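Long-range contacts in cytosol aminopeptidase (Staphylococcus aureus subsp. aureus, PDB 3KZW), which probably removes N-terminal amino acids, leucine among them, from peptides as a metal-dependent leucyl aminopeptidase assembled from six copies of the chain: residues I37-I42 / R94-G99; S76-I81 / L112-H117. All coordinates share one frame; numbering follows the deposited sequence.

After strand 25-29 the chain lays down strand 39-45, passes through helix 62-70 and the turn at residues 76-81, runs out along strand 81-88, and returns along strand 91-101 before entering helix 108-124. Interaction 1 closes the loop from 37-42 to 94-99 by pairing two neighbouring strands of the N-terminal domain's mixed sheet. Interaction 2 closes the loop from 76-81 to 112-117, setting the turn against the helix. Their segments alternate, so the loops cross rather than nest. Gly99 joins them: its backbone probably hydrogen-bonds to Gly79 and Lys80, while Val98 and Gly99 pack on Ile114. Sheet, turn and helix are thereby tied together.

Interaction 1. Residues I37-I42 / R94-G99; sequences INTLII and RLITVG
Ile42 overlaps Leu95 on one face of the sheet, its CD1 lying 3.6 Å from Leu95 CD1. That same methyl of Leu95 also meets Leu40 CD2, so one branch bridges two residues of the neighbouring strand; CG of Leu95 stands anti to the backbone N (chi1 179°), and CD1 reaches across from there. On the other face the side chains of Thr39 and Ile96 cross, CG2 of Thr39 3.7 Å from CD1 of Ile96, while Ile41 and Ile96 run alongside each other in the same direction, with CG1 of Ile41 against CB of Ile96. Arg94 extends from this face beside Thr39. A water joins Thr39 OG1 (2.8 Å) to Arg94 NH1, meeting the guanidinium at its edge and in its plane; NH2 of Arg94 forms a salt bridge with Glu125.

The backbones run parallel, Thr39 beside Arg94 through Ile42 beside Thr97. Arg94 N donates to Asn38 O, Leu40 N to Arg94 O at 2.8 Å, Ile96 N to Leu40 O at 2.7 Å, and Ile42 N to Ile96 O; the last bond, Val98 N to Ile42 O at 3.3 Å, is weak. Strands 129-133 and 81-88 flank the pair, and Ile122 of helix 108-124 covers Ile41 and Ile96. The chemistry is that of a buried parallel strand pair within a mixed sheet: amides satisfied between strands, aliphatic faces closed by packing, and a cationic end paired with a carboxylate.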
# COMPACT_ATOMS: atom_id res chain seq x y z
N ILE A 37 30.80 0.57 56.42
CA ILE A 37 29.65 0.11 55.65
C ILE A 37 28.35 0.24 56.45
O ILE A 37 28.24 -0.29 57.56
CB ILE A 37 29.84 -1.37 55.19
CG1 ILE A 37 31.16 -1.52 54.43
CG2 ILE A 37 28.66 -1.84 54.35
CD1 ILE A 37 31.66 -2.96 54.31
N ASN A 38 27.39 0.97 55.88
CA ASN A 38 26.10 1.20 56.55
C ASN A 38 24.89 0.89 55.66
O ASN A 38 23.83 1.49 55.81
CB ASN A 38 26.04 2.62 57.11
CG ASN A 38 26.11 3.70 56.03
OD1 ASN A 38 26.60 3.47 54.93
ND2 ASN A 38 25.62 4.89 56.36
N THR A 39 25.07 -0.05 54.73
CA THR A 39 24.01 -0.48 53.82
C THR A 39 23.80 -1.99 53.93
O THR A 39 24.77 -2.76 54.00
CB THR A 39 24.32 -0.06 52.36
OG1 THR A 39 24.77 1.29 52.34
CG2 THR A 39 23.08 -0.18 51.49
N LEU A 40 22.54 -2.41 53.93
CA LEU A 40 22.17 -3.80 54.20
C LEU A 40 21.11 -4.31 53.22
O LEU A 40 20.11 -3.63 52.99
CB LEU A 40 21.63 -3.89 55.63
CG LEU A 40 21.35 -5.26 56.25
CD1 LEU A 40 22.65 -5.94 56.60
CD2 LEU A 40 20.48 -5.10 57.48
N ILE A 41 21.34 -5.49 52.66
CA ILE A 41 20.40 -6.10 51.71
C ILE A 41 19.82 -7.41 52.24
O ILE A 41 20.56 -8.34 52.59
CB ILE A 41 21.04 -6.35 50.32
CG1 ILE A 41 21.63 -5.06 49.74
CG2 ILE A 41 20.01 -6.95 49.35
CD1 ILE A 41 22.60 -5.28 48.60
N ILE A 42 18.49 -7.48 52.31
CA ILE A 42 17.77 -8.67 52.76
C ILE A 42 16.64 -9.02 51.79
O ILE A 42 15.93 -8.13 51.32
CB ILE A 42 17.17 -8.48 54.18
CG1 ILE A 42 18.25 -8.03 55.17
CG2 ILE A 42 16.48 -9.76 54.66
CD1 ILE A 42 17.73 -7.66 56.55
N ARG A 94 20.98 1.71 56.09
CA ARG A 94 20.10 1.77 54.93
C ARG A 94 19.74 0.35 54.56
O ARG A 94 20.59 -0.41 54.08
CB ARG A 94 20.79 2.49 53.77
CG ARG A 94 19.90 2.72 52.56
CD ARG A 94 20.68 3.26 51.38
NE ARG A 94 19.82 3.50 50.23
CZ ARG A 94 20.22 3.99 49.06
NH1 ARG A 94 21.50 4.30 48.87
NH2 ARG A 94 19.35 4.16 48.08
N LEU A 95 18.49 -0.03 54.79
CA LEU A 95 18.01 -1.36 54.47
C LEU A 95 17.42 -1.41 53.07
O LEU A 95 16.55 -0.61 52.73
CB LEU A 95 16.99 -1.84 55.50
CG LEU A 95 16.36 -3.23 55.33
CD1 LEU A 95 17.41 -4.32 55.28
CD2 LEU A 95 15.35 -3.51 56.43
N ILE A 96 17.90 -2.36 52.26
CA ILE A 96 17.37 -2.59 50.92
C ILE A 96 16.70 -3.97 50.87
O ILE A 96 17.34 -5.00 51.11
CB ILE A 96 18.46 -2.45 49.84
CG1 ILE A 96 19.02 -1.03 49.84
CG2 ILE A 96 17.89 -2.80 48.45
CD1 ILE A 96 20.32 -0.87 49.08
N THR A 97 15.42 -3.95 50.55
CA THR A 97 14.59 -5.15 50.53
C THR A 97 14.16 -5.49 49.11
O THR A 97 13.72 -4.61 48.36
CB THR A 97 13.37 -4.95 51.46
OG1 THR A 97 13.72 -5.34 52.80
CG2 THR A 97 12.16 -5.77 51.01
N VAL A 98 14.30 -6.76 48.74
CA VAL A 98 13.74 -7.27 47.50
C VAL A 98 12.79 -8.44 47.80
O VAL A 98 13.15 -9.37 48.52
CB VAL A 98 14.84 -7.65 46.46
CG1 VAL A 98 15.80 -8.70 47.01
CG2 VAL A 98 14.22 -8.11 45.14
N GLY A 99 11.58 -8.36 47.26
CA GLY A 99 10.56 -9.39 47.48
C GLY A 99 10.89 -10.71 46.81
O GLY A 99 11.45 -10.74 45.71
O HOH W 1 23.86 3.54 50.91

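Interaction 2. Residues S76-I81 / L112-H117; sequences SKVGKI and LKIWGH
Gly79, His117 and Val78 bury the most surface here. Gly79 O takes a hydrogen bond from His117 ND1 (2.9 Å), but the bond is bent, 138° at the hydrogen, and the oxygen lies 20° out of the imidazole plane, near the ring's edge. With CG of His117 beside its own backbone N (chi1 -73°), the ring is carried toward the turn, and its rotation presents ND1; CB also lies close to the glycine oxygen. Gly79 is the third residue of a type II beta turn from Lys77 to Lys80, closed by Lys80 N to Lys77 O. Its positive phi suits that position, and its lack of a side chain lets the turn settle close against Lys113 and His117.

Val78 adds the apolar part: its CG1 meets Lys113 CD at 4.1 Å, the two side chains nearly perpendicular, and lies 4.2 Å from Ile114 CG1. Ile81 sets CD1 against His117 O at 3.9 Å.

The turn precedes strand 81-88, at an edge of the sheet within this chain, and rests on helix 108-124. Val98 of strand 91-101 touches both Ile81 and Ile114, while Trp115 packs against helix 144-157 and stacks with Phe137.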
# COMPACT_ATOMS: atom_id res chain seq x y z
N SER A 76 6.79 -8.40 50.09
CA SER A 76 7.29 -9.66 49.54
C SER A 76 7.05 -9.83 48.04
O SER A 76 7.51 -10.82 47.46
CB SER A 76 6.67 -10.83 50.30
OG SER A 76 5.27 -10.85 50.16
N LYS A 77 6.34 -8.89 47.42
CA LYS A 77 6.04 -8.98 45.99
C LYS A 77 7.31 -9.26 45.18
O LYS A 77 8.30 -8.55 45.32
CB LYS A 77 5.33 -7.71 45.50
CG LYS A 77 4.62 -7.85 44.16
CD LYS A 77 3.95 -6.55 43.76
CE LYS A 77 3.23 -6.66 42.41
NZ LYS A 77 4.18 -6.79 41.27
N VAL A 78 7.26 -10.30 44.35
CA VAL A 78 8.44 -10.79 43.61
C VAL A 78 9.16 -9.68 42.85
O VAL A 78 8.60 -9.06 41.94
CB VAL A 78 8.06 -11.94 42.64
CG1 VAL A 78 9.30 -12.46 41.91
CG2 VAL A 78 7.37 -13.07 43.38
N GLY A 79 10.41 -9.43 43.24
CA GLY A 79 11.28 -8.49 42.54
C GLY A 79 11.05 -7.02 42.85
O GLY A 79 11.67 -6.16 42.21
N LYS A 80 10.18 -6.73 43.81
CA LYS A 80 9.91 -5.34 44.19
C LYS A 80 10.90 -4.84 45.23
O LYS A 80 11.18 -5.53 46.21
CB LYS A 80 8.47 -5.17 44.70
CG LYS A 80 8.04 -3.72 44.84
CD LYS A 80 6.58 -3.59 45.22
CE LYS A 80 6.19 -2.13 45.43
NZ LYS A 80 4.91 -2.00 46.20
N ILE A 81 11.42 -3.64 45.01
CA ILE A 81 12.43 -3.05 45.89
C ILE A 81 11.78 -2.14 46.93
O ILE A 81 11.00 -1.25 46.59
CB ILE A 81 13.51 -2.27 45.08
CG1 ILE A 81 14.14 -3.16 43.99
CG2 ILE A 81 14.58 -1.69 46.00
CD1 ILE A 81 14.92 -4.36 44.49
N LEU A 112 15.63 -14.74 38.55
CA LEU A 112 16.20 -13.76 37.60
C LEU A 112 15.60 -12.37 37.81
O LEU A 112 16.30 -11.36 37.70
CB LEU A 112 15.99 -14.22 36.16
CG LEU A 112 16.73 -15.46 35.65
CD1 LEU A 112 16.30 -15.78 34.23
CD2 LEU A 112 18.24 -15.29 35.72
N LYS A 113 14.31 -12.33 38.11
CA LYS A 113 13.61 -11.09 38.39
C LYS A 113 14.06 -10.48 39.72
O LYS A 113 14.20 -9.26 39.82
CB LYS A 113 12.09 -11.33 38.40
CG LYS A 113 11.25 -10.06 38.33
CD LYS A 113 9.75 -10.36 38.36
CE LYS A 113 9.23 -10.83 37.01
NZ LYS A 113 7.79 -11.19 37.07
N ILE A 114 14.30 -11.33 40.71
CA ILE A 114 14.75 -10.91 42.04
C ILE A 114 16.15 -10.29 41.99
O ILE A 114 16.34 -9.15 42.39
CB ILE A 114 14.71 -12.07 43.08
CG1 ILE A 114 13.26 -12.44 43.41
CG2 ILE A 114 15.45 -11.70 44.36
CD1 ILE A 114 13.09 -13.86 43.93
N TRP A 115 17.12 -11.05 41.48
CA TRP A 115 18.51 -10.58 41.37
C TRP A 115 18.62 -9.43 40.37
O TRP A 115 19.38 -8.48 40.59
CB TRP A 115 19.46 -11.71 40.98
CG TRP A 115 19.64 -12.77 42.03
CD1 TRP A 115 19.30 -14.09 41.93
CD2 TRP A 115 20.22 -12.60 43.33
NE1 TRP A 115 19.63 -14.75 43.09
CE2 TRP A 115 20.19 -13.86 43.97
CE3 TRP A 115 20.76 -11.50 44.02
CZ2 TRP A 115 20.68 -14.05 45.27
CZ3 TRP A 115 21.24 -11.69 45.31
CH2 TRP A 115 21.20 -12.96 45.92
N GLY A 116 17.86 -9.52 39.28
CA GLY A 116 17.85 -8.51 38.23
C GLY A 116 17.49 -7.13 38.74
O GLY A 116 18.26 -6.18 38.58
N HIS A 117 16.31 -7.01 39.35
CA HIS A 117 15.84 -5.73 39.87
C HIS A 117 16.72 -5.20 41.00
O HIS A 117 16.91 -3.98 41.13
CB HIS A 117 14.38 -5.82 40.34
CG HIS A 117 13.39 -5.89 39.22
ND1 HIS A 117 12.11 -6.38 39.39
CD2 HIS A 117 13.49 -5.54 37.91
CE1 HIS A 117 11.47 -6.33 38.23
NE2 HIS A 117 12.28 -5.82 37.32